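Local coordinates for pentalenene synthase (Streptomyces chartreusis NRRL 3882, PDB 6Q4S), which probably converts farnesyl diphosphate with magnesium into the bicyclic sesquiterpenol 7-epi-alpha-eudesmol, as a class I terpene synthase, at residues A91-I102 with W146-V157. Sequence-based numbering, arbitrary orientation.
Sequences ADRIAEVARELI and WGRFLVAHCEEV
The carbonyl oxygen of L101 accepts hydrogen bonds from two indole N-H groups, from W146 across the contact and from W123 on helix 118-131. W146 NE1 lies 3.1 Å from L101 O, which sits at the ring edge, while the donor stands above the carbonyl plane, with an N-H...O angle of 149°. With CG anti to the backbone N (chi1 176°), the indole extends to L101, and L150 CD1 lies over one face, offset toward its rim. A leucine in place of W146 would probably leave L101 O with one indole donor fewer and uncover that methyl. L150 CD1 also touches L101 CB (3.7 Å); the I102 and L150 side chains run past one another in opposite senses, and I102 CD1 meets V151 CG2 at 3.9 Å. Midway, C154 SG presses on A98 CB (3.4 Å) and lies near A95 CA, the small alanines admitting the sulfur. At the other end V157 straddles A91 and I94, CG1 meeting A91 CB at 3.8 Å. Segments 91-102 and 146-157 run antiparallel (176°), their axes 9.5 Å apart at the closest, within the all-helical terpene synthase fold. F79 of helix 63-79, next to the DDXXD motif, packs on I94, A98 and L150, while R114 of the second subunit packs on A95.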
ATOM      1  N   ALA A  91     -19.272  -6.385 -12.613  1.00 47.36           N
ATOM      2  CA  ALA A  91     -17.958  -5.762 -12.625  1.00 47.61           C
ATOM      3  C   ALA A  91     -17.812  -4.620 -11.572  1.00 42.83           C
ATOM      4  O   ALA A  91     -16.793  -4.574 -10.878  1.00 44.17           O
ATOM      5  CB  ALA A  91     -17.583  -5.310 -14.023  1.00 45.45           C
ATOM      6  N   ASP A  92     -18.863  -3.828 -11.351  1.00 36.35           N
ATOM      7  CA  ASP A  92     -18.918  -2.826 -10.272  1.00 46.17           C
ATOM      8  C   ASP A  92     -18.950  -3.432  -8.859  1.00 42.11           C
ATOM      9  O   ASP A  92     -18.309  -2.915  -7.951  1.00 37.13           O
ATOM     10  CB  ASP A  92     -20.127  -1.886 -10.377  1.00 47.46           C
ATOM     11  CG  ASP A  92     -20.077  -0.936 -11.571  1.00 51.71           C
ATOM     12  OD1 ASP A  92     -19.028  -0.780 -12.261  1.00 52.96           O
ATOM     13  OD2 ASP A  92     -21.136  -0.309 -11.803  1.00 58.50           O
ATOM     14  N   ARG A  93     -19.711  -4.494  -8.658  1.00 37.54           N
ATOM     15  CA  ARG A  93     -19.689  -5.166  -7.370  1.00 40.17           C
ATOM     16  C   ARG A  93     -18.302  -5.785  -7.092  1.00 33.39           C
ATOM     17  O   ARG A  93     -17.821  -5.659  -5.998  1.00 39.73           O
ATOM     18  CB  ARG A  93     -20.802  -6.209  -7.261  1.00 45.81           C
ATOM     19  CG  ARG A  93     -20.899  -6.870  -5.892  1.00 49.14           C
ATOM     20  CD  ARG A  93     -21.035  -5.888  -4.732  1.00 49.13           C
ATOM     21  NE  ARG A  93     -21.207  -6.598  -3.476  1.00 52.88           N
ATOM     22  CZ  ARG A  93     -21.429  -6.022  -2.304  1.00 57.35           C
ATOM     23  NH1 ARG A  93     -21.461  -4.702  -2.205  1.00 59.90           N
ATOM     24  NH2 ARG A  93     -21.591  -6.770  -1.208  1.00 59.77           N
ATOM     25  N   ILE A  94     -17.672  -6.391  -8.075  1.00 34.19           N
ATOM     26  CA  ILE A  94     -16.314  -6.923  -7.935  1.00 37.38           C
ATOM     27  C   ILE A  94     -15.303  -5.815  -7.508  1.00 40.73           C
ATOM     28  O   ILE A  94     -14.563  -5.998  -6.548  1.00 35.46           O
ATOM     29  CB  ILE A  94     -15.912  -7.691  -9.185  1.00 37.98           C
ATOM     30  CG1 ILE A  94     -16.663  -9.056  -9.201  1.00 40.39           C
ATOM     31  CG2 ILE A  94     -14.393  -7.933  -9.301  1.00 38.26           C
ATOM     32  CD1 ILE A  94     -16.518  -9.760 -10.529  1.00 37.46           C
ATOM     33  N   ALA A  95     -15.353  -4.649  -8.157  1.00 35.53           N
ATOM     34  CA  ALA A  95     -14.458  -3.565  -7.825  1.00 37.46           C
ATOM     35  C   ALA A  95     -14.653  -3.129  -6.449  1.00 32.82           C
ATOM     36  O   ALA A  95     -13.682  -2.793  -5.772  1.00 37.22           O
ATOM     37  CB  ALA A  95     -14.658  -2.353  -8.757  1.00 38.63           C
ATOM     38  N   GLU A  96     -15.919  -3.040  -6.034  1.00 35.07           N
ATOM     39  CA  GLU A  96     -16.276  -2.677  -4.695  1.00 35.80           C
ATOM     40  C   GLU A  96     -15.696  -3.628  -3.613  1.00 34.92           C
ATOM     41  O   GLU A  96     -15.152  -3.179  -2.581  1.00 32.93           O
ATOM     42  CB  GLU A  96     -17.800  -2.508  -4.561  1.00 37.14           C
ATOM     43  CG  GLU A  96     -18.287  -2.144  -3.187  1.00 47.21           C
ATOM     44  CD  GLU A  96     -19.814  -1.867  -3.036  1.00 56.61           C
ATOM     45  OE1 GLU A  96     -20.672  -2.353  -3.856  1.00 60.20           O
ATOM     46  OE2 GLU A  96     -20.132  -1.163  -2.030  1.00 55.53           O
ATOM     47  N   VAL A  97     -15.798  -4.933  -3.871  1.00 35.66           N
ATOM     48  CA  VAL A  97     -15.321  -5.909  -2.928  1.00 37.16           C
ATOM     49  C   VAL A  97     -13.808  -5.965  -2.946  1.00 31.41           C
ATOM     50  O   VAL A  97     -13.209  -5.999  -1.874  1.00 30.99           O
ATOM     51  CB  VAL A  97     -15.963  -7.307  -3.204  1.00 36.64           C
ATOM     52  CG1 VAL A  97     -15.306  -8.352  -2.315  1.00 37.08           C
ATOM     53  CG2 VAL A  97     -17.467  -7.200  -2.945  1.00 36.56           C
ATOM     54  N   ALA A  98     -13.210  -5.873  -4.132  1.00 28.95           N
ATOM     55  CA  ALA A  98     -11.764  -5.877  -4.247  1.00 31.90           C
ATOM     56  C   ALA A  98     -11.142  -4.756  -3.465  1.00 30.59           C
ATOM     57  O   ALA A  98     -10.105  -4.950  -2.807  1.00 28.71           O
ATOM     58  CB  ALA A  98     -11.282  -5.773  -5.676  1.00 32.85           C
ATOM     59  N   ARG A  99     -11.744  -3.578  -3.546  1.00 31.76           N
ATOM     60  CA  ARG A  99     -11.228  -2.407  -2.793  1.00 31.32           C
ATOM     61  C   ARG A  99     -11.327  -2.561  -1.302  1.00 30.77           C
ATOM     62  O   ARG A  99     -10.491  -2.024  -0.596  1.00 28.59           O
ATOM     63  CB  ARG A  99     -11.935  -1.123  -3.251  1.00 34.44           C
ATOM     64  CG  ARG A  99     -11.483  -0.808  -4.664  1.00 32.68           C
ATOM     65  CD  ARG A  99     -12.089   0.417  -5.313  1.00 34.77           C
ATOM     66  NE  ARG A  99     -11.524   0.601  -6.661  1.00 32.98           N
ATOM     67  CZ  ARG A  99     -11.601   1.745  -7.357  1.00 35.14           C
ATOM     68  NH1 ARG A  99     -12.234   2.801  -6.846  1.00 35.66           N
ATOM     69  NH2 ARG A  99     -11.045   1.826  -8.542  1.00 35.60           N
ATOM     70  N   GLU A 100     -12.336  -3.286  -0.795  1.00 27.95           N
ATOM     71  CA  GLU A 100     -12.410  -3.625   0.639  1.00 26.90           C
ATOM     72  C   GLU A 100     -11.273  -4.557   0.974  1.00 23.80           C
ATOM     73  O   GLU A 100     -10.564  -4.357   1.960  1.00 30.02           O
ATOM     74  CB  GLU A 100     -13.791  -4.262   1.020  1.00 30.85           C
ATOM     75  CG  GLU A 100     -13.935  -4.550   2.496  1.00 28.96           C
ATOM     76  CD  GLU A 100     -14.025  -3.290   3.329  1.00 31.14           C
ATOM     77  OE1 GLU A 100     -13.319  -3.138   4.348  1.00 34.19           O
ATOM     78  OE2 GLU A 100     -14.849  -2.416   2.970  1.00 30.07           O
ATOM     79  N   LEU A 101     -10.971  -5.503   0.110  1.00 28.86           N
ATOM     80  CA  LEU A 101      -9.807  -6.371   0.324  1.00 29.52           C
ATOM     81  C   LEU A 101      -8.477  -5.599   0.285  1.00 30.22           C
ATOM     82  O   LEU A 101      -7.516  -5.891   1.026  1.00 28.72           O
ATOM     83  CB  LEU A 101      -9.836  -7.501  -0.680  1.00 31.80           C
ATOM     84  CG  LEU A 101     -11.093  -8.397  -0.790  1.00 32.46           C
ATOM     85  CD1 LEU A 101     -10.867  -9.411  -1.920  1.00 31.01           C
ATOM     86  CD2 LEU A 101     -11.315  -9.075   0.528  1.00 30.38           C
ATOM     87  N   ILE A 102      -8.432  -4.546  -0.519  1.00 27.09           N
ATOM     88  CA  ILE A 102      -7.246  -3.730  -0.598  1.00 26.85           C
ATOM     89  C   ILE A 102      -7.055  -2.933   0.707  1.00 27.11           C
ATOM     90  O   ILE A 102      -5.933  -2.801   1.194  1.00 27.51           O
ATOM     91  CB  ILE A 102      -7.278  -2.751  -1.824  1.00 26.00           C
ATOM     92  CG1 ILE A 102      -7.143  -3.574  -3.092  1.00 28.29           C
ATOM     93  CG2 ILE A 102      -6.138  -1.719  -1.752  1.00 26.38           C
ATOM     94  CD1 ILE A 102      -7.417  -2.821  -4.388  1.00 30.95           C
ATOM     95  N   TRP A 146      -0.205  -6.821  -2.776  1.00 25.66           N
ATOM     96  CA  TRP A 146      -1.576  -7.335  -2.784  1.00 27.30           C
ATOM     97  C   TRP A 146      -2.533  -6.344  -3.463  1.00 28.37           C
ATOM     98  O   TRP A 146      -3.372  -6.724  -4.271  1.00 26.24           O
ATOM     99  CB  TRP A 146      -2.005  -7.513  -1.336  1.00 26.06           C
ATOM    100  CG  TRP A 146      -3.425  -7.962  -1.049  1.00 27.01           C
ATOM    101  CD1 TRP A 146      -4.374  -7.223  -0.391  1.00 28.83           C
ATOM    102  CD2 TRP A 146      -4.020  -9.244  -1.257  1.00 26.38           C
ATOM    103  NE1 TRP A 146      -5.502  -7.933  -0.246  1.00 28.35           N
ATOM    104  CE2 TRP A 146      -5.339  -9.170  -0.761  1.00 27.26           C
ATOM    105  CE3 TRP A 146      -3.600 -10.436  -1.869  1.00 29.79           C
ATOM    106  CZ2 TRP A 146      -6.237 -10.238  -0.813  1.00 27.57           C
ATOM    107  CZ3 TRP A 146      -4.489 -11.521  -1.884  1.00 29.33           C
ATOM    108  CH2 TRP A 146      -5.803 -11.387  -1.395  1.00 29.86           C
ATOM    109  N   GLY A 147      -2.390  -5.083  -3.083  1.00 26.59           N
ATOM    110  CA  GLY A 147      -3.158  -4.006  -3.716  1.00 27.24           C
ATOM    111  C   GLY A 147      -2.956  -3.872  -5.209  1.00 27.90           C
ATOM    112  O   GLY A 147      -3.941  -3.759  -5.962  1.00 25.67           O
ATOM    113  N   ARG A 148      -1.707  -3.907  -5.651  1.00 26.32           N
ATOM    114  CA  ARG A 148      -1.418  -3.826  -7.112  1.00 29.64           C
ATOM    115  C   ARG A 148      -2.077  -5.015  -7.852  1.00 31.62           C
ATOM    116  O   ARG A 148      -2.707  -4.839  -8.888  1.00 29.13           O
ATOM    117  CB  ARG A 148       0.087  -3.815  -7.384  1.00 29.23           C
ATOM    118  CG  ARG A 148       0.812  -2.562  -6.922  1.00 28.71           C
ATOM    119  CD  ARG A 148       2.272  -2.566  -7.309  1.00 30.11           C
ATOM    120  NE  ARG A 148       2.907  -1.359  -6.664  1.00 29.47           N
ATOM    121  CZ  ARG A 148       3.663  -1.372  -5.597  1.00 27.27           C
ATOM    122  NH1 ARG A 148       4.042  -2.550  -5.073  1.00 31.07           N
ATOM    123  NH2 ARG A 148       4.058  -0.213  -5.063  1.00 29.85           N
ATOM    124  N   PHE A 149      -2.016  -6.202  -7.241  1.00 29.73           N
ATOM    125  CA  PHE A 149      -2.642  -7.388  -7.745  1.00 27.04           C
ATOM    126  C   PHE A 149      -4.139  -7.205  -7.907  1.00 28.43           C
ATOM    127  O   PHE A 149      -4.744  -7.558  -8.949  1.00 30.58           O
ATOM    128  CB  PHE A 149      -2.317  -8.629  -6.848  1.00 28.33           C
ATOM    129  CG  PHE A 149      -3.282  -9.738  -7.011  1.00 27.07           C
ATOM    130  CD1 PHE A 149      -3.348 -10.421  -8.214  1.00 31.01           C
ATOM    131  CD2 PHE A 149      -4.182 -10.071  -5.999  1.00 30.77           C
ATOM    132  CE1 PHE A 149      -4.219 -11.491  -8.372  1.00 33.21           C
ATOM    133  CE2 PHE A 149      -5.100 -11.093  -6.168  1.00 33.63           C
ATOM    134  CZ  PHE A 149      -5.101 -11.814  -7.393  1.00 35.04           C
ATOM    135  N   LEU A 150      -4.779  -6.704  -6.871  1.00 27.25           N
ATOM    136  CA  LEU A 150      -6.195  -6.628  -6.921  1.00 27.50           C
ATOM    137  C   LEU A 150      -6.724  -5.548  -7.897  1.00 28.34           C
ATOM    138  O   LEU A 150      -7.780  -5.754  -8.503  1.00 28.50           O
ATOM    139  CB  LEU A 150      -6.780  -6.425  -5.557  1.00 26.95           C
ATOM    140  CG  LEU A 150      -6.832  -7.704  -4.657  1.00 30.72           C
ATOM    141  CD1 LEU A 150      -7.172  -7.283  -3.251  1.00 31.15           C
ATOM    142  CD2 LEU A 150      -7.881  -8.714  -5.144  1.00 34.25           C
ATOM    143  N   VAL A 151      -5.998  -4.433  -8.004  1.00 27.76           N
ATOM    144  CA  VAL A 151      -6.319  -3.417  -8.982  1.00 28.86           C
ATOM    145  C   VAL A 151      -6.280  -4.018 -10.409  1.00 30.59           C
ATOM    146  O   VAL A 151      -7.216  -3.844 -11.198  1.00 29.94           O
ATOM    147  CB  VAL A 151      -5.379  -2.217  -8.886  1.00 30.08           C
ATOM    148  CG1 VAL A 151      -5.603  -1.267 -10.100  1.00 35.31           C
ATOM    149  CG2 VAL A 151      -5.616  -1.437  -7.559  1.00 31.53           C
ATOM    150  N   ALA A 152      -5.196  -4.722 -10.698  1.00 29.12           N
ATOM    151  CA  ALA A 152      -4.998  -5.375 -11.951  1.00 30.77           C
ATOM    152  C   ALA A 152      -6.095  -6.412 -12.186  1.00 35.13           C
ATOM    153  O   ALA A 152      -6.590  -6.529 -13.322  1.00 34.37           O
ATOM    154  CB  ALA A 152      -3.648  -5.992 -11.998  1.00 32.66           C
ATOM    155  N   HIS A 153      -6.472  -7.156 -11.144  1.00 32.54           N
ATOM    156  CA  HIS A 153      -7.607  -8.069 -11.276  1.00 31.90           C
ATOM    157  C   HIS A 153      -8.879  -7.335 -11.697  1.00 33.81           C
ATOM    158  O   HIS A 153      -9.617  -7.836 -12.538  1.00 33.55           O
ATOM    159  CB  HIS A 153      -7.928  -8.823  -9.993  1.00 29.07           C
ATOM    160  CG  HIS A 153      -9.098  -9.765 -10.121  1.00 32.82           C
ATOM    161  ND1 HIS A 153      -9.078 -10.868 -10.949  1.00 36.62           N
ATOM    162  CD2 HIS A 153     -10.333  -9.748  -9.562  1.00 37.47           C
ATOM    163  CE1 HIS A 153     -10.227 -11.506 -10.880  1.00 34.71           C
ATOM    164  NE2 HIS A 153     -10.993 -10.878 -10.011  1.00 36.92           N
ATOM    165  N   CYS A 154      -9.182  -6.198 -11.069  1.00 33.02           N
ATOM    166  CA  CYS A 154     -10.336  -5.363 -11.495  1.00 33.52           C
ATOM    167  C   CYS A 154     -10.213  -4.907 -12.947  1.00 30.08           C
ATOM    168  O   CYS A 154     -11.226  -4.877 -13.661  1.00 32.51           O
ATOM    169  CB  CYS A 154     -10.517  -4.140 -10.571  1.00 33.69           C
ATOM    170  SG  CYS A 154     -10.995  -4.633  -8.910  1.00 37.95           S
ATOM    171  N   GLU A 155      -9.024  -4.509 -13.387  1.00 29.89           N
ATOM    172  CA  GLU A 155      -8.828  -4.165 -14.812  1.00 33.19           C
ATOM    173  C   GLU A 155      -9.152  -5.358 -15.768  1.00 39.70           C
ATOM    174  O   GLU A 155      -9.693  -5.173 -16.877  1.00 38.09           O
ATOM    175  CB  GLU A 155      -7.438  -3.638 -15.111  1.00 34.33           C
ATOM    176  CG  GLU A 155      -7.186  -2.282 -14.441  1.00 33.72           C
ATOM    177  CD  GLU A 155      -5.786  -1.827 -14.615  1.00 34.60           C
ATOM    178  OE1 GLU A 155      -5.070  -2.351 -15.478  1.00 36.90           O
ATOM    179  OE2 GLU A 155      -5.395  -0.886 -13.905  1.00 41.12           O
ATOM    180  N   GLU A 156      -8.811  -6.570 -15.349  1.00 33.64           N
ATOM    181  CA  GLU A 156      -9.101  -7.787 -16.145  1.00 35.19           C
ATOM    182  C   GLU A 156     -10.591  -8.062 -16.240  1.00 35.14           C
ATOM    183  O   GLU A 156     -11.116  -8.315 -17.331  1.00 39.92           O
ATOM    184  CB  GLU A 156      -8.391  -8.978 -15.494  1.00 41.66           C
ATOM    185  CG  GLU A 156      -8.449 -10.337 -16.154  1.00 49.90           C
ATOM    186  CD  GLU A 156      -7.500 -11.309 -15.408  1.00 45.50           C
ATOM    187  OE1 GLU A 156      -7.687 -11.580 -14.177  1.00 63.61           O
ATOM    188  OE2 GLU A 156      -6.495 -11.664 -16.003  1.00 52.05           O
ATOM    189  N   VAL A 157     -11.264  -7.967 -15.116  1.00 31.79           N
ATOM    190  CA  VAL A 157     -12.696  -8.064 -15.028  1.00 35.33           C
ATOM    191  C   VAL A 157     -13.441  -7.033 -15.904  1.00 42.86           C
ATOM    192  O   VAL A 157     -14.523  -7.382 -16.547  1.00 36.72           O
ATOM    193  CB  VAL A 157     -13.163  -7.950 -13.574  1.00 36.16           C
ATOM    194  CG1 VAL A 157     -14.658  -7.747 -13.488  1.00 31.83           C
ATOM    195  CG2 VAL A 157     -12.761  -9.212 -12.741  1.00 37.25           C
TER